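Local coordinates for protein possible prolidase (Bifidobacterium longum NCC2705, PDB 2P9B) that probably hydrolyses carbon-nitrogen bonds as a member of the amidohydrolase family, though its true substrate is unsettled, at residues 16-21 and 31-36; 24-29 and 374-379; 35-40 and 51-56; 65-70 and 403-408. One frame throughout, in Å; residues are numbered along the deposited sequence.

Contact 1: residues 16-21 and 31-36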
loop_
_atom_site.group_PDB
_atom_site.type_symbol
_atom_site.label_atom_id
_atom_site.label_comp_id
_atom_site.label_asym_id
_atom_site.label_seq_id
_atom_site.Cartn_x
_atom_site.Cartn_y
_atom_site.Cartn_z
ATOM N N LEU A 16 -21.175 3.845 -15.627
ATOM C CA LEU A 16 -21.569 4.431 -14.350
ATOM C C LEU A 16 -21.817 5.898 -14.653
ATOM O O LEU A 16 -20.878 6.627 -14.966
ATOM C CB LEU A 16 -20.439 4.296 -13.328
ATOM C CG LEU A 16 -20.646 5.006 -11.984
ATOM C CD1 LEU A 16 -21.815 4.384 -11.238
ATOM C CD2 LEU A 16 -19.363 4.898 -11.159
ATOM N N ALA A 17 -23.071 6.333 -14.560
ATOM C CA ALA A 17 -23.406 7.715 -14.889
ATOM C C ALA A 17 -23.831 8.625 -13.743
ATOM O O ALA A 17 -24.180 8.168 -12.652
ATOM C CB ALA A 17 -24.487 7.725 -15.969
ATOM N N HIS A 18 -23.784 9.927 -14.021
ATOM C CA HIS A 18 -24.184 10.971 -13.078
ATOM C C HIS A 18 -23.377 11.032 -11.788
ATOM O O HIS A 18 -23.864 11.499 -10.761
ATOM C CB HIS A 18 -25.669 10.812 -12.750
ATOM C CG HIS A 18 -26.542 10.736 -13.961
ATOM N ND1 HIS A 18 -26.577 11.729 -14.915
ATOM C CD2 HIS A 18 -27.393 9.773 -14.388
ATOM C CE1 HIS A 18 -27.412 11.381 -15.879
ATOM N NE2 HIS A 18 -27.919 10.198 -15.584
ATOM N N ALA A 19 -22.132 10.585 -11.845
ATOM C CA ALA A 19 -21.302 10.595 -10.659
ATOM C C ALA A 19 -20.377 11.800 -10.611
ATOM O O ALA A 19 -20.071 12.412 -11.633
ATOM C CB ALA A 19 -20.479 9.318 -10.591
ATOM N N THR A 20 -19.959 12.144 -9.398
ATOM C CA THR A 20 -19.016 13.227 -9.193
ATOM C C THR A 20 -17.677 12.512 -9.080
ATOM O O THR A 20 -17.491 11.677 -8.194
ATOM C CB THR A 20 -19.272 13.987 -7.880
ATOM O OG1 THR A 20 -20.538 14.651 -7.951
ATOM C CG2 THR A 20 -18.173 15.011 -7.643
ATOM N N ILE A 21 -16.758 12.823 -9.982
ATOM C CA ILE A 21 -15.452 12.184 -9.961
ATOM C C ILE A 21 -14.414 12.944 -9.149
ATOM O O ILE A 21 -14.188 14.133 -9.368
ATOM C CB ILE A 21 -14.872 12.015 -11.388
ATOM C CG1 ILE A 21 -15.778 11.107 -12.223
ATOM C CG2 ILE A 21 -13.454 11.441 -11.306
ATOM C CD1 ILE A 21 -15.234 10.802 -13.611
ATOM N N LEU A 31 -14.843 16.449 -10.837
ATOM C CA LEU A 31 -15.619 16.638 -12.056
ATOM C C LEU A 31 -17.049 16.205 -11.778
ATOM O O LEU A 31 -17.284 15.084 -11.334
ATOM C CB LEU A 31 -15.020 15.797 -13.180
ATOM C CG LEU A 31 -13.504 15.973 -13.330
ATOM C CD1 LEU A 31 -12.980 14.980 -14.344
ATOM C CD2 LEU A 31 -13.185 17.408 -13.742
ATOM N N ARG A 32 -18.001 17.091 -12.048
ATOM C CA ARG A 32 -19.405 16.803 -11.780
ATOM C C ARG A 32 -20.194 16.191 -12.934
ATOM O O ARG A 32 -19.861 16.387 -14.101
ATOM C CB ARG A 32 -20.091 18.084 -11.304
ATOM C CG ARG A 32 -19.389 18.724 -10.122
ATOM C CD ARG A 32 -20.022 20.050 -9.744
ATOM N NE ARG A 32 -19.285 20.711 -8.669
ATOM C CZ ARG A 32 -18.043 21.175 -8.783
ATOM N NH1 ARG A 32 -17.383 21.056 -9.928
ATOM N NH2 ARG A 32 -17.456 21.754 -7.746
ATOM N N ASN A 33 -21.238 15.442 -12.580
ATOM C CA ASN A 33 -22.126 14.778 -13.537
ATOM C C ASN A 33 -21.365 14.134 -14.691
ATOM O O ASN A 33 -21.495 14.531 -15.855
ATOM C CB ASN A 33 -23.160 15.775 -14.062
ATOM C CG ASN A 33 -24.319 15.095 -14.763
ATOM O OD1 ASN A 33 -24.724 13.992 -14.387
ATOM N ND2 ASN A 33 -24.876 15.757 -15.771
HETATM N N MSE A 34 -20.581 13.121 -14.337
HETATM C CA MSE A 34 -19.750 12.376 -15.264
HETATM C C MSE A 34 -20.204 10.932 -15.443
HETATM O O MSE A 34 -20.859 10.359 -14.578
HETATM C CB MSE A 34 -18.306 12.356 -14.752
HETATM C CG MSE A 34 -17.667 13.723 -14.541
HETATM SE SE MSE A 34 -17.522 14.741 -16.139
HETATM C CE MSE A 34 -16.104 13.787 -16.912
ATOM N N THR A 35 -19.835 10.348 -16.575
ATOM C CA THR A 35 -20.142 8.958 -16.850
ATOM C C THR A 35 -18.820 8.261 -17.140
ATOM O O THR A 35 -17.966 8.800 -17.846
ATOM C CB THR A 35 -21.059 8.792 -18.080
ATOM O OG1 THR A 35 -22.362 9.299 -17.775
ATOM C CG2 THR A 35 -21.164 7.319 -18.484
ATOM N N ILE A 36 -18.638 7.079 -16.567
ATOM C CA ILE A 36 -17.435 6.304 -16.807
ATOM C C ILE A 36 -17.908 5.043 -17.508
ATOM O O ILE A 36 -18.723 4.293 -16.969
ATOM C CB ILE A 36 -16.720 5.918 -15.495
ATOM C CG1 ILE A 36 -16.264 7.178 -14.752
ATOM C CG2 ILE A 36 -15.518 5.035 -15.809
ATOM C CD1 ILE A 36 -15.556 6.897 -13.435
HETATM O O HOH W 1 -22.240 15.203 -10.048
#

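Contact 2: residues 24-29 and 374-379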
loop_
_atom_site.group_PDB
_atom_site.type_symbol
_atom_site.label_atom_id
_atom_site.label_comp_id
_atom_site.label_asym_id
_atom_site.label_seq_id
_atom_site.Cartn_x
_atom_site.Cartn_y
_atom_site.Cartn_z
ATOM N N GLY A 24 -8.272 12.398 -7.785
ATOM C CA GLY A 24 -7.127 11.923 -7.029
ATOM C C GLY A 24 -5.839 12.530 -7.559
ATOM O O GLY A 24 -4.746 12.033 -7.282
ATOM N N ASP A 25 -5.960 13.600 -8.340
ATOM C CA ASP A 25 -4.774 14.263 -8.867
ATOM C C ASP A 25 -4.218 15.159 -7.764
ATOM O O ASP A 25 -4.864 15.356 -6.735
ATOM C CB ASP A 25 -5.116 15.082 -10.125
ATOM C CG ASP A 25 -6.039 16.260 -9.842
ATOM O OD1 ASP A 25 -6.551 16.387 -8.714
ATOM O OD2 ASP A 25 -6.258 17.066 -10.768
ATOM N N LYS A 26 -3.018 15.690 -7.968
ATOM C CA LYS A 26 -2.387 16.554 -6.974
ATOM C C LYS A 26 -3.206 17.792 -6.613
ATOM O O LYS A 26 -3.160 18.264 -5.475
ATOM C CB LYS A 26 -0.995 16.984 -7.457
ATOM C CG LYS A 26 -0.880 17.135 -8.967
ATOM C CD LYS A 26 -0.784 15.772 -9.634
ATOM C CE LYS A 26 -1.486 15.759 -10.978
ATOM N NZ LYS A 26 -1.427 14.413 -11.607
ATOM N N ALA A 27 -3.966 18.305 -7.573
ATOM C CA ALA A 27 -4.774 19.503 -7.358
ATOM C C ALA A 27 -6.058 19.292 -6.560
ATOM O O ALA A 27 -6.615 20.246 -6.019
ATOM C CB ALA A 27 -5.106 20.140 -8.703
ATOM N N GLY A 28 -6.529 18.052 -6.476
ATOM C CA GLY A 28 -7.759 17.791 -5.747
ATOM C C GLY A 28 -8.950 18.109 -6.631
ATOM O O GLY A 28 -10.020 18.489 -6.154
ATOM N N THR A 29 -8.748 17.946 -7.933
ATOM C CA THR A 29 -9.774 18.218 -8.933
ATOM C C THR A 29 -10.987 17.302 -8.825
ATOM O O THR A 29 -10.852 16.103 -8.583
ATOM C CB THR A 29 -9.208 18.058 -10.358
ATOM O OG1 THR A 29 -8.083 18.927 -10.533
ATOM C CG2 THR A 29 -10.275 18.389 -11.393
ATOM N N ALA A 374 -3.383 13.531 0.202
ATOM C CA ALA A 374 -3.462 12.187 0.763
ATOM C C ALA A 374 -4.162 11.255 -0.223
ATOM O O ALA A 374 -3.750 10.109 -0.409
ATOM C CB ALA A 374 -4.208 12.211 2.090
ATOM N N LEU A 375 -5.232 11.741 -0.847
ATOM C CA LEU A 375 -5.959 10.936 -1.826
ATOM C C LEU A 375 -5.063 10.668 -3.038
ATOM O O LEU A 375 -5.115 9.599 -3.653
ATOM C CB LEU A 375 -7.238 11.660 -2.257
ATOM C CG LEU A 375 -8.330 11.685 -1.190
ATOM C CD1 LEU A 375 -9.380 12.721 -1.544
ATOM C CD2 LEU A 375 -8.952 10.286 -1.071
ATOM N N HIS A 376 -4.229 11.650 -3.366
ATOM C CA HIS A 376 -3.304 11.540 -4.489
ATOM C C HIS A 376 -2.212 10.509 -4.181
ATOM O O HIS A 376 -1.789 9.750 -5.059
ATOM C CB HIS A 376 -2.686 12.918 -4.760
ATOM C CG HIS A 376 -1.714 12.942 -5.897
ATOM N ND1 HIS A 376 -2.070 12.614 -7.188
ATOM C CD2 HIS A 376 -0.410 13.302 -5.946
ATOM C CE1 HIS A 376 -1.027 12.774 -7.983
ATOM N NE2 HIS A 376 -0.005 13.191 -7.254
ATOM N N ALA A 377 -1.779 10.475 -2.925
ATOM C CA ALA A 377 -0.743 9.549 -2.480
ATOM C C ALA A 377 -1.260 8.112 -2.492
ATOM O O ALA A 377 -0.542 7.190 -2.861
ATOM C CB ALA A 377 -0.281 9.926 -1.071
ATOM N N ALA A 378 -2.520 7.940 -2.108
ATOM C CA ALA A 378 -3.124 6.614 -2.046
ATOM C C ALA A 378 -3.463 6.032 -3.410
ATOM O O ALA A 378 -3.704 4.829 -3.526
ATOM C CB ALA A 378 -4.386 6.657 -1.190
ATOM N N THR A 379 -3.491 6.874 -4.439
ATOM C CA THR A 379 -3.851 6.401 -5.771
ATOM C C THR A 379 -2.749 6.553 -6.814
ATOM O O THR A 379 -2.003 5.616 -7.082
ATOM C CB THR A 379 -5.140 7.122 -6.267
ATOM O OG1 THR A 379 -4.945 8.542 -6.226
ATOM C CG2 THR A 379 -6.323 6.769 -5.380
#

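Contact 3: residues 35-40 and 51-56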
loop_
_atom_site.group_PDB
_atom_site.type_symbol
_atom_site.label_atom_id
_atom_site.label_comp_id
_atom_site.label_asym_id
_atom_site.label_seq_id
_atom_site.Cartn_x
_atom_site.Cartn_y
_atom_site.Cartn_z
ATOM N N THR A 35 -19.835 10.348 -16.575
ATOM C CA THR A 35 -20.142 8.958 -16.850
ATOM C C THR A 35 -18.820 8.261 -17.140
ATOM O O THR A 35 -17.966 8.800 -17.846
ATOM C CB THR A 35 -21.059 8.792 -18.080
ATOM O OG1 THR A 35 -22.362 9.299 -17.775
ATOM C CG2 THR A 35 -21.164 7.319 -18.484
ATOM N N ILE A 36 -18.638 7.079 -16.567
ATOM C CA ILE A 36 -17.435 6.304 -16.807
ATOM C C ILE A 36 -17.908 5.043 -17.508
ATOM O O ILE A 36 -18.723 4.293 -16.969
ATOM C CB ILE A 36 -16.720 5.918 -15.495
ATOM C CG1 ILE A 36 -16.264 7.178 -14.752
ATOM C CG2 ILE A 36 -15.518 5.035 -15.809
ATOM C CD1 ILE A 36 -15.556 6.897 -13.435
ATOM N N VAL A 37 -17.407 4.823 -18.717
ATOM C CA VAL A 37 -17.794 3.660 -19.493
ATOM C C VAL A 37 -16.691 2.610 -19.456
ATOM O O VAL A 37 -15.538 2.900 -19.769
ATOM C CB VAL A 37 -18.077 4.048 -20.957
ATOM C CG1 VAL A 37 -18.532 2.823 -21.738
ATOM C CG2 VAL A 37 -19.135 5.149 -21.000
ATOM N N VAL A 38 -17.057 1.394 -19.074
ATOM C CA VAL A 38 -16.096 0.299 -18.980
ATOM C C VAL A 38 -16.368 -0.780 -20.027
ATOM O O VAL A 38 -17.494 -1.262 -20.158
ATOM C CB VAL A 38 -16.131 -0.334 -17.570
ATOM C CG1 VAL A 38 -15.135 -1.478 -17.483
ATOM C CG2 VAL A 38 -15.816 0.730 -16.516
ATOM N N GLY A 39 -15.325 -1.153 -20.764
ATOM C CA GLY A 39 -15.461 -2.164 -21.801
ATOM C C GLY A 39 -15.424 -3.597 -21.304
ATOM O O GLY A 39 -15.204 -3.850 -20.120
ATOM N N ALA A 40 -15.635 -4.540 -22.219
ATOM C CA ALA A 40 -15.638 -5.959 -21.880
ATOM C C ALA A 40 -14.254 -6.439 -21.465
ATOM O O ALA A 40 -14.119 -7.497 -20.848
ATOM C CB ALA A 40 -16.147 -6.785 -23.066
ATOM N N ILE A 51 -24.294 14.111 -19.762
ATOM C CA ILE A 51 -25.222 14.681 -20.728
ATOM C C ILE A 51 -24.858 14.412 -22.184
ATOM O O ILE A 51 -25.740 14.339 -23.039
ATOM C CB ILE A 51 -25.364 16.203 -20.511
ATOM C CG1 ILE A 51 -26.550 16.738 -21.312
ATOM C CG2 ILE A 51 -24.086 16.909 -20.926
ATOM C CD1 ILE A 51 -26.902 18.178 -20.975
ATOM N N GLU A 52 -23.572 14.251 -22.474
ATOM C CA GLU A 52 -23.142 14.018 -23.854
ATOM C C GLU A 52 -22.697 12.590 -24.118
ATOM O O GLU A 52 -22.284 12.257 -25.231
ATOM C CB GLU A 52 -21.985 14.956 -24.208
ATOM C CG GLU A 52 -20.781 14.798 -23.297
ATOM C CD GLU A 52 -19.603 15.677 -23.689
ATOM O OE1 GLU A 52 -19.800 16.889 -23.905
ATOM O OE2 GLU A 52 -18.472 15.151 -23.765
ATOM N N THR A 53 -22.791 11.739 -23.105
ATOM C CA THR A 53 -22.347 10.365 -23.257
ATOM C C THR A 53 -23.484 9.364 -23.371
ATOM O O THR A 53 -24.236 9.157 -22.424
ATOM C CB THR A 53 -21.443 9.967 -22.076
ATOM O OG1 THR A 53 -20.397 10.937 -21.935
ATOM C CG2 THR A 53 -20.822 8.598 -22.317
ATOM N N SER A 54 -23.603 8.749 -24.543
ATOM C CA SER A 54 -24.642 7.756 -24.770
ATOM C C SER A 54 -24.110 6.396 -24.335
ATOM O O SER A 54 -22.940 6.082 -24.556
ATOM C CB SER A 54 -25.028 7.711 -26.249
ATOM O OG SER A 54 -23.921 7.332 -27.053
ATOM N N ILE A 55 -24.968 5.596 -23.712
ATOM C CA ILE A 55 -24.574 4.269 -23.252
ATOM C C ILE A 55 -24.685 3.271 -24.399
ATOM O O ILE A 55 -25.769 3.062 -24.937
ATOM C CB ILE A 55 -25.487 3.773 -22.115
ATOM C CG1 ILE A 55 -25.705 4.887 -21.086
ATOM C CG2 ILE A 55 -24.872 2.539 -21.464
ATOM C CD1 ILE A 55 -24.445 5.368 -20.406
ATOM N N PRO A 56 -23.564 2.644 -24.788
ATOM C CA PRO A 56 -23.589 1.670 -25.883
ATOM C C PRO A 56 -24.608 0.568 -25.627
ATOM O O PRO A 56 -24.933 0.262 -24.477
ATOM C CB PRO A 56 -22.159 1.141 -25.905
ATOM C CG PRO A 56 -21.366 2.332 -25.470
ATOM C CD PRO A 56 -22.186 2.858 -24.313
HETATM O O HOH W 2 -24.117 8.931 -19.631
#

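Contact 4: residues 65-70 and 403-408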
loop_
_atom_site.group_PDB
_atom_site.type_symbol
_atom_site.label_atom_id
_atom_site.label_comp_id
_atom_site.label_asym_id
_atom_site.label_seq_id
_atom_site.Cartn_x
_atom_site.Cartn_y
_atom_site.Cartn_z
ATOM N N THR A 65 -25.948 8.787 -9.447
ATOM C CA THR A 65 -26.483 10.042 -8.946
ATOM C C THR A 65 -26.262 10.143 -7.435
ATOM O O THR A 65 -26.570 9.211 -6.693
ATOM C CB THR A 65 -27.994 10.153 -9.249
ATOM O OG1 THR A 65 -28.197 10.107 -10.665
ATOM C CG2 THR A 65 -28.557 11.455 -8.703
ATOM N N GLY A 66 -25.706 11.270 -6.996
ATOM C CA GLY A 66 -25.451 11.489 -5.583
ATOM C C GLY A 66 -24.235 10.759 -5.034
ATOM O O GLY A 66 -23.929 10.842 -3.843
ATOM N N LYS A 67 -23.530 10.049 -5.904
ATOM C CA LYS A 67 -22.351 9.291 -5.492
ATOM C C LYS A 67 -21.055 9.939 -5.968
ATOM O O LYS A 67 -21.056 10.764 -6.882
ATOM C CB LYS A 67 -22.422 7.869 -6.061
ATOM C CG LYS A 67 -23.677 7.078 -5.702
ATOM C CD LYS A 67 -23.701 6.687 -4.232
ATOM C CE LYS A 67 -24.875 5.764 -3.919
ATOM N NZ LYS A 67 -26.180 6.400 -4.231
ATOM N N ILE A 68 -19.952 9.560 -5.328
ATOM C CA ILE A 68 -18.628 10.043 -5.706
ATOM C C ILE A 68 -17.874 8.817 -6.205
ATOM O O ILE A 68 -18.011 7.736 -5.631
ATOM C CB ILE A 68 -17.852 10.631 -4.491
ATOM C CG1 ILE A 68 -18.239 12.098 -4.273
ATOM C CG2 ILE A 68 -16.342 10.522 -4.717
ATOM C CD1 ILE A 68 -19.660 12.302 -3.842
ATOM N N VAL A 69 -17.114 8.962 -7.283
ATOM C CA VAL A 69 -16.323 7.840 -7.775
ATOM C C VAL A 69 -14.892 8.332 -7.888
ATOM O O VAL A 69 -14.645 9.450 -8.335
ATOM C CB VAL A 69 -16.799 7.324 -9.149
ATOM C CG1 VAL A 69 -16.688 8.419 -10.187
ATOM C CG2 VAL A 69 -15.964 6.107 -9.558
HETATM N N MSE A 70 -13.958 7.493 -7.461
HETATM C CA MSE A 70 -12.548 7.835 -7.485
HETATM C C MSE A 70 -11.759 6.584 -7.833
HETATM O O MSE A 70 -12.329 5.496 -7.931
HETATM C CB MSE A 70 -12.108 8.382 -6.108
HETATM C CG MSE A 70 -12.168 7.376 -4.932
HETATM SE SE MSE A 70 -11.428 7.973 -3.264
HETATM C CE MSE A 70 -9.586 7.813 -3.719
ATOM N N LEU A 403 -12.457 1.076 -9.787
ATOM C CA LEU A 403 -13.249 2.196 -9.284
ATOM C C LEU A 403 -13.738 2.025 -7.863
ATOM O O LEU A 403 -14.118 0.934 -7.449
ATOM C CB LEU A 403 -14.476 2.411 -10.175
ATOM C CG LEU A 403 -14.341 2.214 -11.688
ATOM C CD1 LEU A 403 -15.659 2.601 -12.367
ATOM C CD2 LEU A 403 -13.209 3.046 -12.232
ATOM N N LEU A 404 -13.742 3.122 -7.122
ATOM C CA LEU A 404 -14.230 3.098 -5.757
ATOM C C LEU A 404 -15.367 4.112 -5.697
ATOM O O LEU A 404 -15.157 5.314 -5.889
ATOM C CB LEU A 404 -13.117 3.474 -4.777
ATOM C CG LEU A 404 -13.545 3.715 -3.325
ATOM C CD1 LEU A 404 -14.305 2.509 -2.785
ATOM C CD2 LEU A 404 -12.299 4.001 -2.484
ATOM N N VAL A 405 -16.574 3.611 -5.464
ATOM C CA VAL A 405 -17.757 4.466 -5.393
ATOM C C VAL A 405 -18.085 4.756 -3.934
ATOM O O VAL A 405 -18.225 3.838 -3.124
ATOM C CB VAL A 405 -18.955 3.788 -6.083
ATOM C CG1 VAL A 405 -20.131 4.750 -6.151
ATOM C CG2 VAL A 405 -18.550 3.337 -7.489
ATOM N N LEU A 406 -18.205 6.041 -3.618
ATOM C CA LEU A 406 -18.475 6.503 -2.259
ATOM C C LEU A 406 -19.810 7.233 -2.122
ATOM O O LEU A 406 -20.358 7.737 -3.096
ATOM C CB LEU A 406 -17.345 7.430 -1.810
ATOM C CG LEU A 406 -15.937 6.856 -2.000
ATOM C CD1 LEU A 406 -14.879 7.911 -1.659
ATOM C CD2 LEU A 406 -15.769 5.625 -1.129
ATOM N N ASN A 407 -20.310 7.305 -0.892
ATOM C CA ASN A 407 -21.580 7.969 -0.619
ATOM C C ASN A 407 -21.404 9.449 -0.291
ATOM O O ASN A 407 -22.382 10.196 -0.209
ATOM C CB ASN A 407 -22.299 7.254 0.527
ATOM C CG ASN A 407 -22.854 5.904 0.112
ATOM O OD1 ASN A 407 -22.770 4.928 0.856
ATOM N ND2 ASN A 407 -23.436 5.846 -1.077
ATOM N N ALA A 408 -20.160 9.876 -0.108
ATOM C CA ALA A 408 -19.875 11.273 0.201
ATOM C C ALA A 408 -18.505 11.645 -0.356
ATOM O O ALA A 408 -17.740 10.772 -0.769
ATOM C CB ALA A 408 -19.917 11.500 1.713
HETATM O O HOH W 3 -24.736 9.419 -1.544
#

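Contact 1: residues 16-21 and 31-36
Leu16 and Ile36 form a hydrogen-bonded antiparallel pair, with Leu16 N to Ile36 O and Ile36 N to Leu16 O both at 2.8 Å. The two chains run on as a ribbon bent by a pair of G1 beta bulges: His18 and Ala19 both face Met34, while Asn33 and Met34 both face Ala19. Each chain turns a corner there, so that strands 19-21 and 34-36 lie 86° apart and the ribbon passes from one sheet into another. Ala17 sets its CB 3.2 Å from Thr35 OG1, a hydroxyl that is hydrogen-bonded to Ser50. At the corner, His18 ND1 donates to Asn33 OD1 over 3.0 Å, a fairly straight bond (163°) made in the plane of both the ring and the amide. The side chains lie side by side and nearly coplanar; with CG of Asn33 anti to its N (chi1 -165°), the amide swings back to the ring edge. With a leucine in place of His18, Asn33 OD1 would probably lose its N-H donor and the amide would be freer to turn. Ala19 exchanges two backbone bonds with Met34, a selenomethionine. Thr20 reaches across through a water, which lies 2.8 Å from Thr20 OG1 and accepts from Asn33 N. Ile21 pairs with Leu31 through both peptide groups, and its side chain crosses that of Met34 at about a right angle. Its CD1 ends wedged 3.6 Å from Met34 CB and 3.9 Å from Ile36 CD1.

Contact 2: residues 24-29 and 374-379
The loop between strands 19-22 and 30-32 meets helix 371-385 where the carbonyl of Gly24 receives the imidazole of His376. His376 ND1 donates to Gly24 O at 2.7 Å (155°), using a lone pair in the carbonyl plane, with the oxygen also lying in the ring plane. CG stands anti to the backbone N of His376 (chi1 180°), which carries the ring off the helix and onto the loop. The same oxygen takes a CA-H contact from His376 CA at 3.2 Å, so one carbonyl is held by both the side chain and the backbone of a single helical residue. Gly24 has a left-handed backbone, and a side chain there would run into Thr379 OG1, which itself is bonded back to Leu375 O one helical turn earlier. After Gly24 the chain folds into a type I beta turn, Asp25 to Gly28, braced by the Asp25 carboxylate: Thr29 N reaches Asp25 OD1 at 2.8 Å and Thr29 OG1 reaches Asp25 OD2 at 2.6 Å, each on a syn lone pair. The turn presents Lys26 to one face of the imidazole. Lys26 CB makes a CH-pi contact 4.1 Å from the His376 ring centroid, 16° off the normal, and the bent chain brings Lys26 CD to 3.4 Å from His376 CE1. An alanine in place of His376 would probably leave Gly24 O without its N-H donor and strip Lys26 of the ring it lies over. On the helix, Leu375 and Thr379 also pack on Met70 of strand 68-78.

Contact 3: residues 35-40 and 51-56
Thr35 and Thr53 meet through their methyl groups, CG2 of Thr35 lying 4.1 Å from CG2 of Thr53, and this apolar touch leads a contact that has no direct hydrogen bond between its segments. Thr53 CG2 also sits 4.1 Å from Val37 CG2, so one methyl of the loop packs against two side chains that strand 34-38 turns to the same side. Thr53 slides past both in the opposite direction, and the touching is therefore alongside rather than end on. In Thr53, OG1 lies beside the backbone N (chi1 -52°), which leaves CG2 anti to that N and directed to the strand, with OG1 turned back along its own chain. Looser apolar touches extend the patch: Ile55 CD1 comes to 4.3 Å from Thr35 CG2, and Pro56 CD lies 4.5 Å from Val37 CG1. The polar links are indirect. A water bridges Thr35 OG1, at 2.6 Å, and Thr53 O, to which it donates at 2.8 Å. Both threonine hydroxyls have further partners close to the segments, Thr35 OG1 bonding to Ser50 OG and Thr53 OG1 to Pro49 O, so the methyls are left to make the apolar contact. Neighbouring strands complete the setting: Ile55 touches Ala15 of strand 14-17, while Thr53 touches Gln46 and Ala48 of strand 44-49. Here the loop that connects strands 44-49 and 60-63 folds over one face of a four-stranded mixed sheet, a crossover connection that carries the chain from one outermost strand, across two strands, to the other.

Contact 4: residues 65-70 and 403-408
Ile68 and Leu406 pair by two almost straight backbone bonds, Ile68 N to Leu406 O at 2.9 Å (175°) and Leu406 N to Ile68 O at 2.6 Å (174°). Two residues on, Met70, a selenomethionine, and Leu404 repeat the hydrogen-bonded pairing. Their side chains lie parallel, and Met70 SE reaches obliquely across to Leu406 CD1 at 3.8 Å; Ile68, Met70, Leu404 and Leu406 thus make one tightly packed, buried face. On the other face Val69 and Val405 form the non-hydrogen-bonded pair, Val69 CG2 lying 4.3 Å from Val405 CG2 and also 4.0 Å from Leu403 CB. The antiparallel ladder joins an N-terminal strand to one from near the C terminus, consistent with the composite beta-sandwich that flanks the barrel in many amidohydrolases; strand 19-22 borders it through Val69, strand 422-425 through Leu403 and Val405. Toward solvent the pairing gives way. Lys67 bends so that its CE lies 3.2 Å from Asn407 ND2, the two side chains running alongside each other, and Lys67 CB rests on Val405 CG1. Beyond them a water replaces direct pairing, donating to both Gly66 O and Asn407 O, each at 2.8 Å.

From the N terminus, contact 1 closes the short hairpin loop between strands 19-22 and 30-32, and that loop itself supplies residues 24-29 to contact 2, so the two cross. Contact 3 starts on strand 34-38, where contact 1 ends, shares Thr35 and Ile36 with it and closes a short loop wholly within the long span of contact 2. Contact 4 follows contacts 1 and 3 in series but crosses contact 2, since residues 65-70 precede helix 371-385 and the strand segment 403-408 comes after it. Thr20 bonds to Lys67 and Val69, continuing the sheet from contact 1 into contact 4, while Met70 packs on Leu375 and Thr379, joining that sheet to the helix of contact 2.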